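Local structure of hypothetical protein YHBO (Escherichia coli, 1OI4) at residues 121-125 against 126-130; 129-133 against 134-138; 146-149 against 150-154; 164-167 against 168-171. The protein removes methylglyoxal and glyoxal adducts from proteins and nucleotides, releasing lactate or glycolate and the repaired molecule. All coordinates share one frame; numbering follows the deposited sequence.

How the contacts relate
All four contacts are local and follow one another along the chain, contact 2 starting on the helix where contact 1 ends. Contact 1 turns strand 121-124 into helix 128-134; contact 2 ends that helix, with centres about 9 Å apart and Gln-129 and Leu-130 in common. Contact 3 opens helix 149-154, its centre about 11 Å from that of contact 2, and Ile-148 reaches back to Cys-125 and Gln-129. Contact 4 is the hairpin between strands 165-167 and 171-174 at one margin of the main sheet, about 12 Å from contact 1 between centres. Contacts 1, 2 and 3 also meet the second subunit, which places the probable nucleophile close to the interface between the two subunits.

Contact 1: 121-125 against 126-130; sequences VFAIC and HGPQL
Cys-125 and His-126 meet side by side at the end of strand 121-124: SG approaches the imidazole at its edge, near the ring plane, and lies 3.8 Å from ND1. The sulfur is 4.9 Å from the ring centroid. His-126 carries CG beside its own backbone N (chi1 -76°), which swings the ring to the side where the sulfur lies; ND1 is buried and has no hydrogen-bonding partner in the model. The Cys-125 carbonyl oxygen lies 3.2 Å from Pro-128 CD. Ala-123 CB rests against the same proline, 4.0 Å from CG.

The backbone bends through a type II' turn from Ile-124 to Gly-127, closed by Gly-127 N to Ile-124 O at 2.8 Å with the donor above the carbonyl plane. Cys-125 takes positive phi, 63°, with psi -113°, the strained backbone of the nucleophile elbow found in the DJ-1/PfpI family; by similarity Cys-125 is the nucleophile. From here the chain runs directly into helix 128-134, where Gln-129 N bonds to His-126 O. Farther out, His-126 NE2 is hydrogen-bonded to Asp-99 OD2 of the second subunit, which fixes the far side of the ring, and Val-145 packs on both Cys-125 and His-126. Ile-124 points away from the helix and touches Phe-183 of helix 180-191.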
loop_
_atom_site.group_PDB
_atom_site.type_symbol
_atom_site.label_atom_id
_atom_site.label_comp_id
_atom_site.label_asym_id
_atom_site.label_seq_id
_atom_site.Cartn_x
_atom_site.Cartn_y
_atom_site.Cartn_z
ATOM N N VAL A 121 -19.224 -3.265 5.226
ATOM C CA VAL A 121 -17.872 -3.506 4.741
ATOM C C VAL A 121 -16.942 -3.197 5.908
ATOM O O VAL A 121 -17.086 -2.157 6.558
ATOM C CB VAL A 121 -17.528 -2.594 3.548
ATOM C CG1 VAL A 121 -16.104 -2.857 3.081
ATOM C CG2 VAL A 121 -18.507 -2.843 2.414
ATOM N N PHE A 122 -16.012 -4.107 6.183
ATOM C CA PHE A 122 -15.067 -3.941 7.288
ATOM C C PHE A 122 -13.653 -3.838 6.717
ATOM O O PHE A 122 -13.133 -4.810 6.167
ATOM C CB PHE A 122 -15.138 -5.150 8.226
ATOM C CG PHE A 122 -16.531 -5.702 8.416
ATOM C CD1 PHE A 122 -16.774 -7.062 8.255
ATOM C CD2 PHE A 122 -17.591 -4.869 8.763
ATOM C CE1 PHE A 122 -18.059 -7.593 8.436
ATOM C CE2 PHE A 122 -18.879 -5.386 8.948
ATOM C CZ PHE A 122 -19.113 -6.750 8.784
ATOM N N ALA A 123 -13.032 -2.668 6.852
ATOM C CA ALA A 123 -11.692 -2.453 6.319
ATOM C C ALA A 123 -10.722 -1.965 7.388
ATOM O O ALA A 123 -10.952 -0.940 8.024
ATOM C CB ALA A 123 -11.748 -1.450 5.167
ATOM N N ILE A 124 -9.623 -2.691 7.562
ATOM C CA ILE A 124 -8.643 -2.335 8.579
ATOM C C ILE A 124 -7.220 -2.129 8.050
ATOM O O ILE A 124 -6.798 -2.777 7.093
ATOM C CB ILE A 124 -8.630 -3.413 9.688
ATOM C CG1 ILE A 124 -7.629 -3.040 10.783
ATOM C CG2 ILE A 124 -8.294 -4.774 9.083
ATOM C CD1 ILE A 124 -7.806 -3.864 12.050
ATOM N N CYS A 125 -6.493 -1.204 8.679
ATOM C CA CYS A 125 -5.107 -0.908 8.315
ATOM C C CYS A 125 -5.003 -0.373 6.880
ATOM O O CYS A 125 -5.467 0.731 6.593
ATOM C CB CYS A 125 -4.263 -2.176 8.485
ATOM S SG CYS A 125 -2.532 -1.885 8.934
ATOM N N HIS A 126 -4.390 -1.139 5.983
ATOM C CA HIS A 126 -4.280 -0.717 4.588
ATOM C C HIS A 126 -5.557 -1.073 3.817
ATOM O O HIS A 126 -5.756 -0.620 2.691
ATOM C CB HIS A 126 -3.085 -1.388 3.898
ATOM C CG HIS A 126 -1.757 -0.806 4.275
ATOM N ND1 HIS A 126 -1.149 -1.055 5.487
ATOM C CD2 HIS A 126 -0.919 0.014 3.596
ATOM C CE1 HIS A 126 0.005 -0.412 5.540
ATOM N NE2 HIS A 126 0.169 0.244 4.405
ATOM N N GLY A 127 -6.411 -1.894 4.426
ATOM C CA GLY A 127 -7.649 -2.303 3.776
ATOM C C GLY A 127 -8.394 -1.199 3.041
ATOM O O GLY A 127 -8.892 -1.417 1.933
ATOM N N PRO A 128 -8.499 -0.002 3.637
ATOM C CA PRO A 128 -9.199 1.112 2.994
ATOM C C PRO A 128 -8.679 1.482 1.602
ATOM O O PRO A 128 -9.378 2.139 0.835
ATOM C CB PRO A 128 -9.027 2.242 4.002
ATOM C CG PRO A 128 -9.118 1.497 5.320
ATOM C CD PRO A 128 -8.204 0.309 5.048
ATOM N N GLN A 129 -7.461 1.070 1.273
ATOM C CA GLN A 129 -6.906 1.387 -0.043
ATOM C C GLN A 129 -7.840 0.933 -1.165
ATOM O O GLN A 129 -7.937 1.592 -2.202
ATOM C CB GLN A 129 -5.520 0.753 -0.212
ATOM C CG GLN A 129 -4.447 1.373 0.701
ATOM C CD GLN A 129 -3.056 0.812 0.450
ATOM O OE1 GLN A 129 -2.840 -0.394 0.544
ATOM N NE2 GLN A 129 -2.105 1.689 0.132
ATOM N N LEU A 130 -8.532 -0.187 -0.959
ATOM C CA LEU A 130 -9.450 -0.685 -1.974
ATOM C C LEU A 130 -10.676 0.224 -2.065
ATOM O O LEU A 130 -11.239 0.410 -3.144
ATOM C CB LEU A 130 -9.841 -2.139 -1.674
ATOM C CG LEU A 130 -8.804 -3.140 -2.218
ATOM C CD1 LEU A 130 -8.986 -4.527 -1.626
ATOM C CD2 LEU A 130 -8.932 -3.192 -3.730
#

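Contact 2: 129-133 against 134-138; sequences QLLIS and ADVIR
Ile-137 folds back against the last turn of helix 128-134, touching Leu-131 and Ile-132, where a Schellman motif ends the helix. Asp-135 leaves helical geometry with positive phi (55°), and Val-136 N reaches back weakly to Leu-131 O at 3.4 Å. Asp-135 N bonds to Ile-132 O at 2.7 Å from above the carbonyl plane.

From its CB, which points toward the helix, Ile-137 sends out two branches. CG2 comes against Leu-131 CB at 3.7 Å. CG1 stands between the backbone N and the carbonyl carbon (chi1 63°) and continues extended, so that CD1 arrives at Ile-132 CG1, 3.8 Å away, the two isoleucines crossing obliquely. Val-136 adds a looser apolar touch from CG2 to Leu-131 CD2, while Val-115 of helix 105-116 packs on both of these residues. Ala-134 N bonds to Leu-130 O, and its own carbonyl is taken by Arg-112 NE. Ser-133 OG is held by Arg-102 NE, and Ile-132 also packs on Asp-151 of the second subunit. Water 1 lies within hydrogen-bonding distance of helix end and aspartate, though it may not donate to both at once: 2.7 Å from Ile-132 O and 2.9 Å from Asp-135 OD1.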
loop_
_atom_site.group_PDB
_atom_site.type_symbol
_atom_site.label_atom_id
_atom_site.label_comp_id
_atom_site.label_asym_id
_atom_site.label_seq_id
_atom_site.Cartn_x
_atom_site.Cartn_y
_atom_site.Cartn_z
ATOM N N GLN A 129 -7.461 1.070 1.273
ATOM C CA GLN A 129 -6.906 1.387 -0.043
ATOM C C GLN A 129 -7.840 0.933 -1.165
ATOM O O GLN A 129 -7.937 1.592 -2.202
ATOM C CB GLN A 129 -5.520 0.753 -0.212
ATOM C CG GLN A 129 -4.447 1.373 0.701
ATOM C CD GLN A 129 -3.056 0.812 0.450
ATOM O OE1 GLN A 129 -2.840 -0.394 0.544
ATOM N NE2 GLN A 129 -2.105 1.689 0.132
ATOM N N LEU A 130 -8.532 -0.187 -0.959
ATOM C CA LEU A 130 -9.450 -0.685 -1.974
ATOM C C LEU A 130 -10.676 0.224 -2.065
ATOM O O LEU A 130 -11.239 0.410 -3.144
ATOM C CB LEU A 130 -9.841 -2.139 -1.674
ATOM C CG LEU A 130 -8.804 -3.140 -2.218
ATOM C CD1 LEU A 130 -8.986 -4.527 -1.626
ATOM C CD2 LEU A 130 -8.932 -3.192 -3.730
ATOM N N LEU A 131 -11.066 0.805 -0.933
ATOM C CA LEU A 131 -12.199 1.722 -0.886
ATOM C C LEU A 131 -11.811 2.996 -1.634
ATOM O O LEU A 131 -12.633 3.605 -2.314
ATOM C CB LEU A 131 -12.559 2.053 0.565
ATOM C CG LEU A 131 -13.078 0.892 1.418
ATOM C CD1 LEU A 131 -13.293 1.359 2.849
ATOM C CD2 LEU A 131 -14.378 0.368 0.832
ATOM N N ILE A 132 -10.550 3.397 -1.502
ATOM C CA ILE A 132 -10.058 4.575 -2.211
ATOM C C ILE A 132 -10.135 4.298 -3.710
ATOM O O ILE A 132 -10.691 5.089 -4.469
ATOM C CB ILE A 132 -8.585 4.890 -1.855
ATOM C CG1 ILE A 132 -8.499 5.485 -0.449
ATOM C CG2 ILE A 132 -7.989 5.851 -2.880
ATOM C CD1 ILE A 132 -7.073 5.767 0.007
ATOM N N SER A 133 -9.587 3.159 -4.125
ATOM C CA SER A 133 -9.578 2.785 -5.533
ATOM C C SER A 133 -10.985 2.688 -6.128
ATOM O O SER A 133 -11.199 3.017 -7.302
ATOM C CB SER A 133 -8.840 1.458 -5.717
ATOM O OG SER A 133 -7.477 1.582 -5.342
ATOM N N ALA A 134 -11.941 2.226 -5.326
ATOM C CA ALA A 134 -13.317 2.114 -5.791
ATOM C C ALA A 134 -13.927 3.517 -5.821
ATOM O O ALA A 134 -14.976 3.739 -6.427
ATOM C CB ALA A 134 -14.115 1.205 -4.857
ATOM N N ASP A 135 -13.244 4.450 -5.156
ATOM C CA ASP A 135 -13.650 5.849 -5.058
ATOM C C ASP A 135 -15.067 5.994 -4.511
ATOM O O ASP A 135 -15.923 6.631 -5.123
ATOM C CB ASP A 135 -13.523 6.527 -6.425
ATOM C CG ASP A 135 -13.670 8.037 -6.343
ATOM O OD1 ASP A 135 -13.163 8.636 -5.374
ATOM O OD2 ASP A 135 -14.280 8.626 -7.255
ATOM N N VAL A 136 -15.297 5.409 -3.341
ATOM C CA VAL A 136 -16.601 5.450 -2.696
ATOM C C VAL A 136 -16.557 5.970 -1.268
ATOM O O VAL A 136 -17.416 5.618 -0.466
ATOM C CB VAL A 136 -17.239 4.052 -2.640
ATOM C CG1 VAL A 136 -17.571 3.575 -4.043
ATOM C CG2 VAL A 136 -16.284 3.081 -1.946
ATOM N N ILE A 137 -15.581 6.809 -0.939
ATOM C CA ILE A 137 -15.503 7.308 0.427
ATOM C C ILE A 137 -15.546 8.824 0.565
ATOM O O ILE A 137 -15.455 9.352 1.675
ATOM C CB ILE A 137 -14.236 6.775 1.147
ATOM C CG1 ILE A 137 -12.971 7.277 0.446
ATOM C CG2 ILE A 137 -14.264 5.251 1.179
ATOM C CD1 ILE A 137 -11.680 6.852 1.130
ATOM N N ARG A 138 -15.690 9.533 -0.550
ATOM C CA ARG A 138 -15.741 10.985 -0.480
ATOM C C ARG A 138 -16.917 11.390 0.402
ATOM O O ARG A 138 -18.052 10.980 0.165
ATOM C CB ARG A 138 -15.891 11.582 -1.881
ATOM C CG ARG A 138 -15.847 13.104 -1.926
ATOM C CD ARG A 138 -15.578 13.582 -3.350
ATOM N NE ARG A 138 -14.259 13.158 -3.827
ATOM C CZ ARG A 138 -13.118 13.776 -3.532
ATOM N NH1 ARG A 138 -13.120 14.857 -2.760
ATOM N NH2 ARG A 138 -11.970 13.311 -4.009
HETATM O O HOH W 1 -10.508 7.751 -4.789
#

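Contact 3: 146-149 against 150-154; sequences KPII and IDVKN
Ile-149 and Lys-153 run alongside each other on one flank of the first helical turn, pointing the same way, with the isoleucine CG2 3.7 Å from the lysine CE. Lys-153 is extended beyond CG, and its CB and CG pass close to the carbonyl oxygen of Ile-149, CG at 3.3 Å. Ile-148 and Asp-151 instead cross at about a right angle. With CG beside its backbone N (chi1 -62°), Asp-151 turns its carboxylate back along the helix, and OD2 comes to 4.0 Å from Ile-148 CB. That oxygen's charged partner is Arg-102 NH1 of the second subunit, a salt bridge across the interface.

The arrangement is the opening turn of helix 149-154. Val-152 N bonds to Ile-148 O at 3.0 Å, nearly in line with the carbonyl, and Lys-153 N to Ile-149 O at 3.1 Å; Asp-151 N adds a weak bond to Ile-148 O. Val-152 points toward the preceding segment and brings CG2 to 3.6 Å from Ile-148 O, with a looser touch on Ile-148 CG1. Its side chain also packs on Ile-132 of helix 128-134, while Ile-148 reaches His-126 and Gln-129. Phe-159 of strand 158-159 lies against both Ile-149 and Lys-153.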
loop_
_atom_site.group_PDB
_atom_site.type_symbol
_atom_site.label_atom_id
_atom_site.label_comp_id
_atom_site.label_asym_id
_atom_site.label_seq_id
_atom_site.Cartn_x
_atom_site.Cartn_y
_atom_site.Cartn_z
ATOM N N LYS A 146 -1.508 4.960 9.554
ATOM C CA LYS A 146 -0.748 6.183 9.311
ATOM C C LYS A 146 -0.265 6.515 7.898
ATOM O O LYS A 146 -0.589 7.577 7.371
ATOM C CB LYS A 146 0.447 6.260 10.270
ATOM C CG LYS A 146 0.130 6.959 11.589
ATOM C CD LYS A 146 1.391 7.512 12.244
ATOM C CE LYS A 146 1.690 6.834 13.571
ATOM N NZ LYS A 146 1.932 5.372 13.429
ATOM N N PRO A 147 0.520 5.627 7.267
ATOM C CA PRO A 147 1.002 5.932 5.915
ATOM C C PRO A 147 -0.030 6.318 4.855
ATOM O O PRO A 147 0.304 7.028 3.913
ATOM C CB PRO A 147 1.784 4.674 5.529
ATOM C CG PRO A 147 1.134 3.594 6.363
ATOM C CD PRO A 147 0.965 4.288 7.688
ATOM N N ILE A 148 -1.274 5.870 4.993
ATOM C CA ILE A 148 -2.269 6.206 3.976
ATOM C C ILE A 148 -3.291 7.261 4.385
ATOM O O ILE A 148 -4.210 7.564 3.628
ATOM C CB ILE A 148 -3.018 4.937 3.474
ATOM C CG1 ILE A 148 -3.945 4.393 4.562
ATOM C CG2 ILE A 148 -2.008 3.862 3.084
ATOM C CD1 ILE A 148 -4.773 3.200 4.096
ATOM N N ILE A 149 -3.123 7.834 5.571
ATOM C CA ILE A 149 -4.041 8.865 6.044
ATOM C C ILE A 149 -4.191 9.959 4.989
ATOM O O ILE A 149 -5.300 10.406 4.694
ATOM C CB ILE A 149 -3.536 9.492 7.375
ATOM C CG1 ILE A 149 -3.654 8.467 8.512
ATOM C CG2 ILE A 149 -4.331 10.741 7.708
ATOM C CD1 ILE A 149 -3.118 8.961 9.846
ATOM N N ILE A 150 -3.067 10.380 4.414
ATOM C CA ILE A 150 -3.076 11.419 3.392
ATOM C C ILE A 150 -3.877 10.993 2.149
ATOM O O ILE A 150 -4.570 11.813 1.542
ATOM C CB ILE A 150 -1.618 11.799 2.981
ATOM C CG1 ILE A 150 -1.630 12.893 1.912
ATOM C CG2 ILE A 150 -0.884 10.572 2.440
ATOM C CD1 ILE A 150 -2.192 14.205 2.370
ATOM N N ASP A 151 -3.793 9.719 1.773
ATOM C CA ASP A 151 -4.526 9.229 0.601
ATOM C C ASP A 151 -6.030 9.188 0.860
ATOM O O ASP A 151 -6.830 9.475 -0.026
ATOM C CB ASP A 151 -4.056 7.829 0.198
ATOM C CG ASP A 151 -2.593 7.790 -0.193
ATOM O OD1 ASP A 151 -2.119 8.747 -0.846
ATOM O OD2 ASP A 151 -1.918 6.791 0.137
ATOM N N VAL A 152 -6.403 8.812 2.078
ATOM C CA VAL A 152 -7.806 8.747 2.469
ATOM C C VAL A 152 -8.410 10.150 2.418
ATOM O O VAL A 152 -9.528 10.336 1.938
ATOM C CB VAL A 152 -7.940 8.145 3.891
ATOM C CG1 VAL A 152 -9.311 8.432 4.470
ATOM C CG2 VAL A 152 -7.699 6.641 3.828
ATOM N N LYS A 153 -7.654 11.136 2.896
ATOM C CA LYS A 153 -8.113 12.526 2.886
ATOM C C LYS A 153 -8.185 13.058 1.454
ATOM O O LYS A 153 -9.122 13.773 1.092
ATOM C CB LYS A 153 -7.175 13.405 3.718
ATOM C CG LYS A 153 -7.197 13.091 5.202
ATOM C CD LYS A 153 -6.314 14.041 5.986
ATOM C CE LYS A 153 -6.432 13.774 7.481
ATOM N NZ LYS A 153 -5.494 14.619 8.264
ATOM N N ASN A 154 -7.193 12.709 0.642
ATOM C CA ASN A 154 -7.170 13.142 -0.748
ATOM C C ASN A 154 -8.357 12.543 -1.498
ATOM O O ASN A 154 -8.776 13.063 -2.528
ATOM C CB ASN A 154 -5.854 12.718 -1.419
ATOM C CG ASN A 154 -4.702 13.681 -1.121
ATOM O OD1 ASN A 154 -3.541 13.391 -1.416
ATOM N ND2 ASN A 154 -5.027 14.833 -0.543
#

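Contact 4: 164-167 against 168-171; sequences VVVD and KDQL
The carboxylate of Asp-167 receives Lys-168 NZ on the syn lone pair of OD2, at 2.7 Å, a salt bridge between neighbours in sequence. Its other oxygen, OD1, takes a 2.6 Å bond from water 3, which accepts in turn from the same NZ, so lysine and water together span both oxygens. The two side chains lie alongside each other, pointing the same way; the lysine is extended until it bends at its last torsion (chi4 63°), which brings NZ back over to OD2. Arg-140 NE forms a second salt bridge to OD2, and Lys-141 N bonds to OD1, giving the carboxylate partners beyond the hairpin.

Beyond Asp-167 the backbone turns tightly, Lys-168 and Asp-169 both having positive phi. Asp-167 O accepts two bonds: Gln-170 N at 2.9 Å from above the carbonyl plane, and Leu-171 N at 3.2 Å in that plane on a lone pair. Asp-167 N bonds to Leu-171 O at 2.8 Å. With Gln-170 and Leu-171 both facing Asp-167, this is a classic beta bulge. Val-166 CG1 touches Asp-169 CA at 3.8 Å, and water 2 links Val-166 O to Asp-169 N.

The hairpin joins outer strand 165-167 to strand 171-174, which lies next to strand 121-124; Gln-170 pairs with Val-121 through the backbone, while Val-166 and Asp-169 meet helix 180-191 at Glu-186 and Leu-190.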
loop_
_atom_site.group_PDB
_atom_site.type_symbol
_atom_site.label_atom_id
_atom_site.label_comp_id
_atom_site.label_asym_id
_atom_site.label_seq_id
_atom_site.Cartn_x
_atom_site.Cartn_y
_atom_site.Cartn_z
ATOM N N VAL A 164 -11.834 2.628 16.019
ATOM C CA VAL A 164 -12.828 2.185 15.043
ATOM C C VAL A 164 -13.767 3.320 14.670
ATOM O O VAL A 164 -14.122 4.147 15.509
ATOM C CB VAL A 164 -13.716 1.015 15.550
ATOM C CG1 VAL A 164 -12.864 -0.189 15.851
ATOM C CG2 VAL A 164 -14.526 1.448 16.774
ATOM N N VAL A 165 -14.155 3.351 13.398
ATOM C CA VAL A 165 -15.082 4.348 12.882
ATOM C C VAL A 165 -16.169 3.614 12.099
ATOM O O VAL A 165 -15.872 2.780 11.238
ATOM C CB VAL A 165 -14.382 5.347 11.928
ATOM C CG1 VAL A 165 -15.406 6.317 11.358
ATOM C CG2 VAL A 165 -13.295 6.108 12.671
ATOM N N VAL A 166 -17.426 3.914 12.407
ATOM C CA VAL A 166 -18.554 3.293 11.722
ATOM C C VAL A 166 -19.355 4.380 11.002
ATOM O O VAL A 166 -19.930 5.260 11.641
ATOM C CB VAL A 166 -19.478 2.557 12.724
ATOM C CG1 VAL A 166 -20.629 1.892 11.987
ATOM C CG2 VAL A 166 -18.675 1.525 13.508
ATOM N N ASP A 167 -19.385 4.320 9.676
ATOM C CA ASP A 167 -20.108 5.309 8.887
ATOM C C ASP A 167 -21.457 4.775 8.420
ATOM O O ASP A 167 -21.529 3.752 7.739
ATOM C CB ASP A 167 -19.281 5.717 7.665
ATOM C CG ASP A 167 -19.892 6.886 6.908
ATOM O OD1 ASP A 167 -19.644 8.048 7.295
ATOM O OD2 ASP A 167 -20.630 6.642 5.930
ATOM N N LYS A 168 -22.524 5.481 8.792
ATOM C CA LYS A 168 -23.886 5.109 8.415
ATOM C C LYS A 168 -24.183 3.644 8.667
ATOM O O LYS A 168 -24.880 3.006 7.880
ATOM C CB LYS A 168 -24.130 5.403 6.936
ATOM C CG LYS A 168 -23.850 6.830 6.525
ATOM C CD LYS A 168 -24.218 7.060 5.067
ATOM C CE LYS A 168 -23.676 8.391 4.576
ATOM N NZ LYS A 168 -22.184 8.418 4.613
ATOM N N ASP A 169 -23.659 3.108 9.762
ATOM C CA ASP A 169 -23.878 1.704 10.090
ATOM C C ASP A 169 -23.552 0.781 8.926
ATOM O O ASP A 169 -24.253 -0.204 8.699
ATOM C CB ASP A 169 -25.327 1.467 10.505
ATOM C CG ASP A 169 -25.636 2.026 11.866
ATOM O OD1 ASP A 169 -24.796 1.859 12.777
ATOM O OD2 ASP A 169 -26.723 2.617 12.027
ATOM N N GLN A 170 -22.506 1.106 8.176
ATOM C CA GLN A 170 -22.108 0.270 7.050
ATOM C C GLN A 170 -20.598 0.095 6.984
ATOM O O GLN A 170 -20.093 -1.025 7.026
ATOM C CB GLN A 170 -22.591 0.862 5.719
ATOM C CG GLN A 170 -22.010 0.136 4.516
ATOM C CD GLN A 170 -22.280 0.831 3.199
ATOM O OE1 GLN A 170 -22.386 2.057 3.136
ATOM N NE2 GLN A 170 -22.366 0.048 2.128
ATOM N N LEU A 171 -19.883 1.207 6.871
ATOM C CA LEU A 171 -18.433 1.160 6.777
ATOM C C LEU A 171 -17.763 1.143 8.136
ATOM O O LEU A 171 -17.873 2.096 8.909
ATOM C CB LEU A 171 -17.909 2.356 5.986
ATOM C CG LEU A 171 -18.410 2.551 4.555
ATOM C CD1 LEU A 171 -17.780 3.817 3.991
ATOM C CD2 LEU A 171 -18.055 1.345 3.693
HETATM O O HOH W 2 -22.672 4.556 12.000
HETATM O O HOH W 3 -21.427 9.896 7.153
#